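Local coordinates for BDI_3064 protein (Parabacteroides distasonis ATCC 8503, PDB 5Z06), which catalyses the hydrolysis of linear beta-1,2-glucan and beta-1,2-glucooligosaccharides, releasing sophorose from the non-reducing end of the chain, at residues F11-M16 with P50-E55; Y20-A25 with V656-P661; M89-R94 with Y170-D175. One frame throughout, in Å; residues are numbered along the deposited sequence.

Interaction 1: residues F11-M16 with P50-E55. With CA (calcium ion), chain C.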
loop_
_atom_site.group_PDB
_atom_site.type_symbol
_atom_site.label_atom_id
_atom_site.label_comp_id
_atom_site.label_asym_id
_atom_site.label_seq_id
_atom_site.Cartn_x
_atom_site.Cartn_y
_atom_site.Cartn_z
ATOM N N PHE A 11 11.847 -4.151 -14.637
ATOM C CA PHE A 11 10.648 -3.715 -15.302
ATOM C C PHE A 11 9.813 -4.889 -15.742
ATOM O O PHE A 11 10.320 -5.800 -16.393
ATOM C CB PHE A 11 11.004 -2.887 -16.523
ATOM C CG PHE A 11 9.812 -2.364 -17.235
ATOM C CD1 PHE A 11 9.209 -1.199 -16.805
ATOM C CD2 PHE A 11 9.275 -3.043 -18.313
ATOM C CE1 PHE A 11 8.098 -0.710 -17.442
ATOM C CE2 PHE A 11 8.150 -2.556 -18.955
ATOM C CZ PHE A 11 7.561 -1.388 -18.523
ATOM N N GLU A 12 8.541 -4.863 -15.389
ATOM C CA GLU A 12 7.547 -5.745 -15.975
ATOM C C GLU A 12 6.528 -4.931 -16.764
ATOM O O GLU A 12 6.277 -5.203 -17.937
ATOM C CB GLU A 12 6.842 -6.522 -14.888
ATOM C CG GLU A 12 5.780 -7.465 -15.420
ATOM C CD GLU A 12 5.357 -8.464 -14.374
ATOM O OE1 GLU A 12 4.768 -8.044 -13.354
ATOM O OE2 GLU A 12 5.644 -9.658 -14.573
ATOM N N ASN A 13 5.931 -3.955 -16.097
ATOM C CA ASN A 13 4.899 -3.085 -16.674
ATOM C C ASN A 13 4.917 -1.770 -15.933
ATOM O O ASN A 13 5.186 -1.731 -14.744
ATOM C CB ASN A 13 3.504 -3.723 -16.527
ATOM C CG ASN A 13 3.213 -4.757 -17.599
ATOM O OD1 ASN A 13 3.465 -4.520 -18.774
ATOM N ND2 ASN A 13 2.664 -5.900 -17.206
ATOM N N SER A 14 4.646 -0.696 -16.646
ATOM C CA SER A 14 4.449 0.610 -16.034
ATOM C C SER A 14 2.983 0.699 -15.691
ATOM O O SER A 14 2.135 0.493 -16.569
ATOM C CB SER A 14 4.822 1.717 -16.996
ATOM O OG SER A 14 4.757 2.962 -16.364
ATOM N N LEU A 15 2.679 0.961 -14.421
ATOM C CA LEU A 15 1.303 1.220 -14.006
ATOM C C LEU A 15 0.805 2.556 -14.517
ATOM O O LEU A 15 -0.393 2.765 -14.608
ATOM C CB LEU A 15 1.164 1.140 -12.479
ATOM C CG LEU A 15 1.495 -0.233 -11.872
ATOM C CD1 LEU A 15 1.387 -0.228 -10.356
ATOM C CD2 LEU A 15 0.576 -1.300 -12.463
ATOM N N MET A 16 1.720 3.455 -14.859
ATOM C CA MET A 16 1.358 4.709 -15.517
ATOM C C MET A 16 1.639 4.639 -17.013
ATOM O O MET A 16 2.564 3.973 -17.444
ATOM C CB MET A 16 2.121 5.884 -14.887
ATOM C CG MET A 16 1.796 6.129 -13.428
ATOM S SD MET A 16 0.044 6.435 -13.128
ATOM C CE MET A 16 -0.001 8.201 -12.861
ATOM N N PRO A 50 1.841 -8.124 -21.485
ATOM C CA PRO A 50 0.946 -7.074 -21.830
ATOM C C PRO A 50 0.723 -6.073 -20.728
ATOM O O PRO A 50 0.950 -6.321 -19.517
ATOM C CB PRO A 50 -0.363 -7.798 -22.122
ATOM C CG PRO A 50 -0.253 -9.057 -21.368
ATOM C CD PRO A 50 1.167 -9.430 -21.580
ATOM N N GLY A 51 0.147 -4.991 -21.227
ATOM C CA GLY A 51 0.258 -3.706 -20.691
ATOM C C GLY A 51 1.228 -3.090 -21.687
ATOM O O GLY A 51 0.860 -2.675 -22.779
ATOM N N ASN A 52 2.496 -3.064 -21.306
ATOM C CA ASN A 52 3.406 -2.160 -21.936
ATOM C C ASN A 52 4.842 -2.596 -21.818
ATOM O O ASN A 52 5.187 -3.566 -21.127
ATOM C CB ASN A 52 3.176 -0.743 -21.391
ATOM C CG ASN A 52 3.269 -0.672 -19.884
ATOM O OD1 ASN A 52 4.244 -1.123 -19.299
ATOM N ND2 ASN A 52 2.261 -0.099 -19.252
ATOM N N SER A 53 5.675 -1.863 -22.526
ATOM C CA SER A 53 7.097 -2.056 -22.493
ATOM C C SER A 53 7.729 -0.691 -22.465
ATOM O O SER A 53 7.036 0.323 -22.583
ATOM C CB SER A 53 7.531 -2.818 -23.735
ATOM O OG SER A 53 7.206 -2.089 -24.903
ATOM N N LEU A 54 9.043 -0.678 -22.312
ATOM C CA LEU A 54 9.799 0.538 -22.331
ATOM C C LEU A 54 10.336 0.768 -23.721
ATOM O O LEU A 54 10.847 -0.158 -24.372
ATOM C CB LEU A 54 10.941 0.475 -21.327
ATOM C CG LEU A 54 10.498 0.411 -19.869
ATOM C CD1 LEU A 54 11.708 0.218 -18.985
ATOM C CD2 LEU A 54 9.810 1.700 -19.480
ATOM N N GLU A 55 10.217 2.015 -24.165
ATOM C CA GLU A 55 10.665 2.397 -25.475
ATOM C C GLU A 55 12.054 2.944 -25.334
ATOM O O GLU A 55 12.297 3.856 -24.561
ATOM C CB GLU A 55 9.763 3.462 -26.088
ATOM C CG GLU A 55 10.011 3.628 -27.578
ATOM C CD GLU A 55 9.468 4.916 -28.145
ATOM O OE1 GLU A 55 8.546 5.489 -27.542
ATOM O OE2 GLU A 55 9.985 5.366 -29.196
HETATM CA CA CA C . 5.315 -5.623 -19.950
#
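Asn-52 sets its side-chain amide against the backbone of Ser-14 and pairs with it twice. Its CG sits between the backbone N and the carbonyl carbon (chi1 55°), which swings the amide across to residues 11-16. Followed outward from CB, the chain branches at CG, where Asn-52 CG lies 3.5 Å from Ser-14 N. OD1 takes the N-H of Ser-14 on an in-plane lone pair, Ser-14 N to Asn-52 OD1 being 2.7 Å and nearly straight at 170°. ND2 returns a bond to the carbonyl of the same residue, Asn-52 ND2 to Ser-14 O 2.8 Å, with the acceptor almost in the amide plane. An asparagine suits this place because one flat group offers both an acceptor and a donor, and the two bonds together fix its rotation.

Asn-13 answers from the other segment: its OD1 accepts the N-H of Asn-52 and also binds the calcium ion at 2.5 Å. Beside this polar part, Leu-54 CG sits over the centre of the Phe-11 ring, a CH-pi contact of 3.5 Å to the centroid, while Asn-52 OD1 reaches the ring's edge at CZ. Glu-12 O and Asn-52 O, 2.3 and 2.4 Å from the metal, join Asn-13 OD1, and Thr-49 and Asp-175 complete the coordination: a calcium site built from loop carbonyls and oxygen-bearing side chains, seated where the strand 53-59 begins.

Interaction 2: residues Y20-A25 with V656-P661; sequences YFYSQA and VNWVSP
A small aromatic cluster of Phe-21, Tyr-22 and Trp-658 joins the loop leading into strand 23-28 to the short strand 658-659, which lies in the glycoamylase-like region of the chain. Trp-658 turns the edge of its five-membered ring toward the face of Phe-21, an edge-to-face pair with centroids 5.0 Å apart and planes at 74°. Trp-658 CD1 lies 3.8 Å from Phe-21 CG. CG of Trp-658 is anti to its backbone N (chi1 177°), which extends the indole toward residues 20-25 and brings its CD1 edge to the Phe-21 face. Phe-21 CE1 packs on Val-656 CG2 at 3.7 Å, and Val-656 O lies at the edge of the same ring, near its plane.

Tyr-22 reaches the same indole with its hydroxyl. Trp-658 NE1 donates to Tyr-22 OH over 2.9 Å, with the oxygen close to the indole plane and the bond bent to 155°; the hydroxyl has a second hydrogen-bond partner in the carbonyl of Ala-594. A water bridges the two backbones, accepting from Phe-21 N at 2.7 Å and donating to Asn-657 O at 2.7 Å.

Tryptophan thus serves twice, its CD1 edge meeting an aromatic face and its N-H a hydroxyl. The chemistry is mainly aromatic and apolar, but the buried indole N-H is satisfied, and the bond probably limits how the indole can turn.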
loop_
_atom_site.group_PDB
_atom_site.type_symbol
_atom_site.label_atom_id
_atom_site.label_comp_id
_atom_site.label_asym_id
_atom_site.label_seq_id
_atom_site.Cartn_x
_atom_site.Cartn_y
_atom_site.Cartn_z
ATOM N N TYR A 20 8.010 6.215 -17.677
ATOM C CA TYR A 20 8.263 5.284 -16.605
ATOM C C TYR A 20 9.103 5.949 -15.527
ATOM O O TYR A 20 10.261 6.338 -15.740
ATOM C CB TYR A 20 8.945 4.013 -17.107
ATOM C CG TYR A 20 9.032 2.978 -16.010
ATOM C CD1 TYR A 20 7.875 2.562 -15.341
ATOM C CD2 TYR A 20 10.259 2.455 -15.590
ATOM C CE1 TYR A 20 7.937 1.645 -14.306
ATOM C CE2 TYR A 20 10.311 1.518 -14.563
ATOM C CZ TYR A 20 9.136 1.129 -13.922
ATOM O OH TYR A 20 9.117 0.236 -12.886
ATOM N N PHE A 21 8.499 6.074 -14.359
ATOM C CA PHE A 21 9.071 6.850 -13.318
ATOM C C PHE A 21 10.449 6.329 -12.991
ATOM O O PHE A 21 11.376 7.102 -12.893
ATOM C CB PHE A 21 8.192 6.873 -12.050
ATOM C CG PHE A 21 8.866 7.574 -10.936
ATOM C CD1 PHE A 21 8.780 8.937 -10.826
ATOM C CD2 PHE A 21 9.684 6.884 -10.072
ATOM C CE1 PHE A 21 9.464 9.612 -9.836
ATOM C CE2 PHE A 21 10.381 7.552 -9.083
ATOM C CZ PHE A 21 10.264 8.917 -8.959
ATOM N N TYR A 22 10.571 5.018 -12.869
ATOM C CA TYR A 22 11.818 4.385 -12.446
ATOM C C TYR A 22 12.739 4.121 -13.623
ATOM O O TYR A 22 13.179 2.996 -13.844
ATOM C CB TYR A 22 11.506 3.080 -11.746
ATOM C CG TYR A 22 10.763 3.280 -10.461
ATOM C CD1 TYR A 22 11.422 3.709 -9.320
ATOM C CD2 TYR A 22 9.401 3.052 -10.387
ATOM C CE1 TYR A 22 10.740 3.890 -8.128
ATOM C CE2 TYR A 22 8.719 3.241 -9.206
ATOM C CZ TYR A 22 9.391 3.637 -8.086
ATOM O OH TYR A 22 8.672 3.796 -6.946
ATOM N N SER A 23 13.010 5.167 -14.381
ATOM C CA SER A 23 13.960 5.104 -15.453
ATOM C C SER A 23 14.575 6.463 -15.612
ATOM O O SER A 23 14.074 7.474 -15.116
ATOM C CB SER A 23 13.307 4.687 -16.762
ATOM O OG SER A 23 12.364 5.643 -17.171
ATOM N N GLN A 24 15.679 6.472 -16.313
ATOM C CA GLN A 24 16.347 7.696 -16.633
ATOM C C GLN A 24 16.697 7.578 -18.106
ATOM O O GLN A 24 16.943 6.484 -18.612
ATOM C CB GLN A 24 17.565 7.873 -15.740
ATOM C CG GLN A 24 18.288 9.202 -15.906
ATOM C CD GLN A 24 19.517 9.339 -15.003
ATOM O OE1 GLN A 24 19.946 8.378 -14.340
ATOM N NE2 GLN A 24 20.093 10.541 -14.981
ATOM N N ALA A 25 16.668 8.700 -18.797
ATOM C CA ALA A 25 17.148 8.758 -20.161
ATOM C C ALA A 25 17.653 10.165 -20.393
ATOM O O ALA A 25 16.961 11.142 -20.124
ATOM C CB ALA A 25 16.066 8.374 -21.145
ATOM N N VAL A 656 4.855 13.795 -11.134
ATOM C CA VAL A 656 5.996 13.021 -11.590
ATOM C C VAL A 656 5.607 11.736 -12.320
ATOM O O VAL A 656 6.483 10.942 -12.697
ATOM C CB VAL A 656 6.956 12.697 -10.415
ATOM C CG1 VAL A 656 7.315 13.960 -9.665
ATOM C CG2 VAL A 656 6.373 11.674 -9.463
ATOM N N ASN A 657 4.305 11.521 -12.502
ATOM C CA ASN A 657 3.768 10.364 -13.231
ATOM C C ASN A 657 4.157 9.026 -12.574
ATOM O O ASN A 657 4.799 8.154 -13.167
ATOM C CB ASN A 657 4.155 10.373 -14.709
ATOM C CG ASN A 657 3.272 9.451 -15.510
ATOM O OD1 ASN A 657 2.097 9.397 -15.254
ATOM N ND2 ASN A 657 3.841 8.679 -16.415
ATOM N N TRP A 658 3.724 8.909 -11.325
ATOM C CA TRP A 658 4.007 7.785 -10.460
ATOM C C TRP A 658 2.704 7.304 -9.806
ATOM O O TRP A 658 1.839 8.088 -9.447
ATOM C CB TRP A 658 5.004 8.226 -9.393
ATOM C CG TRP A 658 5.327 7.175 -8.405
ATOM C CD1 TRP A 658 6.304 6.233 -8.490
ATOM C CD2 TRP A 658 4.651 6.942 -7.176
ATOM N NE1 TRP A 658 6.290 5.430 -7.378
ATOM C CE2 TRP A 658 5.287 5.850 -6.551
ATOM C CE3 TRP A 658 3.576 7.559 -6.537
ATOM C CZ2 TRP A 658 4.884 5.363 -5.324
ATOM C CZ3 TRP A 658 3.175 7.079 -5.328
ATOM C CH2 TRP A 658 3.830 5.987 -4.728
ATOM N N VAL A 659 2.582 6.002 -9.658
ATOM C CA VAL A 659 1.575 5.408 -8.800
ATOM C C VAL A 659 2.231 4.301 -7.999
ATOM O O VAL A 659 3.158 3.644 -8.442
ATOM C CB VAL A 659 0.344 4.919 -9.600
ATOM C CG1 VAL A 659 0.719 3.804 -10.560
ATOM C CG2 VAL A 659 -0.777 4.462 -8.657
ATOM N N SER A 660 1.747 4.122 -6.793
ATOM C CA SER A 660 2.295 3.149 -5.900
ATOM C C SER A 660 2.145 1.759 -6.475
ATOM O O SER A 660 1.099 1.433 -7.045
ATOM C CB SER A 660 1.564 3.213 -4.572
ATOM O OG SER A 660 2.069 2.244 -3.727
ATOM N N PRO A 661 3.190 0.917 -6.320
ATOM C CA PRO A 661 3.058 -0.487 -6.738
ATOM C C PRO A 661 2.363 -1.377 -5.719
ATOM O O PRO A 661 2.294 -2.568 -5.933
ATOM C CB PRO A 661 4.511 -0.928 -6.915
ATOM C CG PRO A 661 5.284 -0.067 -5.956
ATOM C CD PRO A 661 4.511 1.203 -5.736
HETATM O O HOH W 1 5.840 6.068 -14.504
#

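Interaction 3: residues M89-R94 with Y170-D175. With CA (calcium ion), chain C.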
loop_
_atom_site.group_PDB
_atom_site.type_symbol
_atom_site.label_atom_id
_atom_site.label_comp_id
_atom_site.label_asym_id
_atom_site.label_seq_id
_atom_site.Cartn_x
_atom_site.Cartn_y
_atom_site.Cartn_z
ATOM N N MET A 89 15.823 -10.242 -20.217
ATOM C CA MET A 89 14.943 -9.230 -20.792
ATOM C C MET A 89 14.218 -9.798 -21.997
ATOM O O MET A 89 14.565 -10.860 -22.523
ATOM C CB MET A 89 15.726 -8.025 -21.283
ATOM C CG MET A 89 16.973 -7.705 -20.502
ATOM S SD MET A 89 17.603 -6.127 -21.052
ATOM C CE MET A 89 18.305 -6.589 -22.623
ATOM N N GLN A 90 13.222 -9.053 -22.443
ATOM C CA GLN A 90 12.599 -9.275 -23.723
ATOM C C GLN A 90 12.953 -8.030 -24.526
ATOM O O GLN A 90 12.764 -6.911 -24.038
ATOM C CB GLN A 90 11.097 -9.436 -23.567
ATOM C CG GLN A 90 10.697 -10.728 -22.876
ATOM C CD GLN A 90 10.713 -11.941 -23.782
ATOM O OE1 GLN A 90 10.920 -11.846 -24.993
ATOM N NE2 GLN A 90 10.473 -13.096 -23.196
ATOM N N VAL A 91 13.492 -8.232 -25.734
ATOM C CA VAL A 91 14.003 -7.149 -26.570
ATOM C C VAL A 91 13.340 -7.272 -27.927
ATOM O O VAL A 91 13.283 -8.346 -28.511
ATOM C CB VAL A 91 15.525 -7.206 -26.710
ATOM C CG1 VAL A 91 16.075 -5.982 -27.428
ATOM C CG2 VAL A 91 16.167 -7.289 -25.344
ATOM N N ARG A 92 12.810 -6.162 -28.412
ATOM C CA ARG A 92 12.156 -6.133 -29.697
ATOM C C ARG A 92 12.713 -4.954 -30.472
ATOM O O ARG A 92 12.835 -3.852 -29.941
ATOM C CB ARG A 92 10.661 -5.994 -29.513
ATOM C CG ARG A 92 9.856 -5.962 -30.797
ATOM C CD ARG A 92 8.504 -5.355 -30.519
ATOM N NE ARG A 92 7.640 -5.318 -31.687
ATOM C CZ ARG A 92 6.731 -6.232 -32.003
ATOM N NH1 ARG A 92 6.556 -7.320 -31.259
ATOM N NH2 ARG A 92 5.991 -6.047 -33.086
ATOM N N LEU A 93 13.065 -5.204 -31.725
ATOM C CA LEU A 93 13.619 -4.178 -32.579
ATOM C C LEU A 93 12.504 -3.735 -33.497
ATOM O O LEU A 93 11.794 -4.560 -34.069
ATOM C CB LEU A 93 14.782 -4.734 -33.363
ATOM C CG LEU A 93 16.109 -4.795 -32.625
ATOM C CD1 LEU A 93 16.046 -5.520 -31.286
ATOM C CD2 LEU A 93 17.082 -5.490 -33.554
ATOM N N ARG A 94 12.307 -2.430 -33.602
ATOM C CA ARG A 94 11.287 -1.927 -34.499
ATOM C C ARG A 94 11.685 -2.171 -35.957
ATOM O O ARG A 94 10.838 -2.562 -36.751
ATOM C CB ARG A 94 11.039 -0.452 -34.260
ATOM C CG ARG A 94 9.765 0.047 -34.889
ATOM C CD ARG A 94 9.515 1.475 -34.464
ATOM N NE ARG A 94 8.288 1.985 -35.061
ATOM C CZ ARG A 94 8.201 2.569 -36.255
ATOM N NH1 ARG A 94 9.275 2.740 -37.043
ATOM N NH2 ARG A 94 7.012 2.981 -36.676
ATOM N N TYR A 170 17.190 4.449 -33.938
ATOM C CA TYR A 170 16.673 3.107 -33.733
ATOM C C TYR A 170 15.677 3.194 -32.612
ATOM O O TYR A 170 15.801 4.016 -31.719
ATOM C CB TYR A 170 17.785 2.126 -33.358
ATOM C CG TYR A 170 18.840 2.006 -34.408
ATOM C CD1 TYR A 170 18.587 1.334 -35.590
ATOM C CD2 TYR A 170 20.098 2.582 -34.230
ATOM C CE1 TYR A 170 19.552 1.231 -36.572
ATOM C CE2 TYR A 170 21.073 2.482 -35.206
ATOM C CZ TYR A 170 20.793 1.808 -36.373
ATOM O OH TYR A 170 21.751 1.694 -37.345
ATOM N N THR A 171 14.676 2.343 -32.688
ATOM C CA THR A 171 13.726 2.177 -31.631
ATOM C C THR A 171 13.795 0.711 -31.305
ATOM O O THR A 171 13.528 -0.137 -32.171
ATOM C CB THR A 171 12.309 2.526 -32.071
ATOM O OG1 THR A 171 12.201 3.937 -32.194
ATOM C CG2 THR A 171 11.287 2.049 -31.055
ATOM N N ILE A 172 14.158 0.415 -30.063
ATOM C CA ILE A 172 13.953 -0.925 -29.537
ATOM C C ILE A 172 13.018 -0.831 -28.333
ATOM O O ILE A 172 12.932 0.206 -27.668
ATOM C CB ILE A 172 15.287 -1.650 -29.227
ATOM C CG1 ILE A 172 16.001 -1.023 -28.035
ATOM C CG2 ILE A 172 16.169 -1.641 -30.484
ATOM C CD1 ILE A 172 17.313 -1.677 -27.670
ATOM N N TYR A 173 12.309 -1.915 -28.081
ATOM C CA TYR A 173 11.476 -2.024 -26.931
ATOM C C TYR A 173 12.075 -3.030 -25.970
ATOM O O TYR A 173 12.574 -4.070 -26.381
ATOM C CB TYR A 173 10.083 -2.434 -27.338
ATOM C CG TYR A 173 9.505 -1.520 -28.367
ATOM C CD1 TYR A 173 8.843 -0.359 -27.997
ATOM C CD2 TYR A 173 9.634 -1.800 -29.725
ATOM C CE1 TYR A 173 8.299 0.488 -28.952
ATOM C CE2 TYR A 173 9.092 -0.957 -30.682
ATOM C CZ TYR A 173 8.426 0.177 -30.289
ATOM O OH TYR A 173 7.905 1.019 -31.225
ATOM N N LEU A 174 12.030 -2.688 -24.687
ATOM C CA LEU A 174 12.546 -3.525 -23.619
ATOM C C LEU A 174 11.389 -3.812 -22.690
ATOM O O LEU A 174 10.670 -2.902 -22.274
ATOM C CB LEU A 174 13.646 -2.812 -22.863
ATOM C CG LEU A 174 14.716 -2.181 -23.749
ATOM C CD1 LEU A 174 15.676 -1.423 -22.847
ATOM C CD2 LEU A 174 15.460 -3.225 -24.571
ATOM N N ASP A 175 11.204 -5.087 -22.403
ATOM C CA ASP A 175 10.209 -5.541 -21.487
ATOM C C ASP A 175 10.797 -6.651 -20.601
ATOM O O ASP A 175 11.815 -7.266 -20.932
ATOM C CB ASP A 175 9.001 -6.055 -22.280
ATOM C CG ASP A 175 7.722 -5.974 -21.504
ATOM O OD1 ASP A 175 7.734 -5.473 -20.368
ATOM O OD2 ASP A 175 6.676 -6.409 -22.014
HETATM CA CA CA C . 5.315 -5.623 -19.950
#
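Gln-90 and Asp-175, and two residues further on Arg-92 and Tyr-173, are hydrogen-bonded pairs of an antiparallel ladder, each joined by two backbone bonds. Gln-90 N to Asp-175 O and Tyr-173 N to Arg-92 O are both 2.7 Å, and Arg-94 N to Thr-171 O extends the ladder.

Apolar contacts lie on the face carrying Val-91, Leu-93, Ile-172 and Leu-174, whose branched apolar side chains suit a buried surface and pack in pairs. At the non-hydrogen-bonded pairs they run side by side: Val-91 CG1 meets Leu-174 CD2 at 4.0 Å, and Leu-93 CG meets Ile-172 CG2 at 3.8 Å.

On the face of Arg-92 and Tyr-173, the arginine uses its methylenes. Arg-92, extended from CG to NE, lays CD 3.8 Å from Tyr-173 CD2, its guanidinium plane 69° from the ring. Just past the strand's end, Arg-94 CD approaches Tyr-173 OH at 3.6 Å.

Metal binding belongs to Asp-175, whose OD1 and OD2 chelate the calcium ion at 2.5 and 2.6 Å, a task suited to a carboxylate.

Strand 86-93 lies between 132-138 and 169-180, while 53-59 borders 169-180 on its other side; Trp-132 packs against Gln-90, Arg-92 and Tyr-173.

Interactions 1 and 3 meet at one calcium ion and in one sheet: the former supplies loop carbonyls and an asparagine amide, the latter the aspartate from strand 169-180, and that strand lies beside 53-59, with Leu-54 N probably bonded to Leu-174 O. Both are largely buried, but interaction 3 is a regular backbone ladder, whereas interaction 1 relies on side-chain amides and metal bonds. Interaction 2, partly buried, instead bridges chain parts more than 600 residues apart through aromatic rings and a water. It touches interaction 1 where Tyr-20 packs on Ser-14 and Leu-54, but stays about 9 Å from interaction 3 at the nearest atoms.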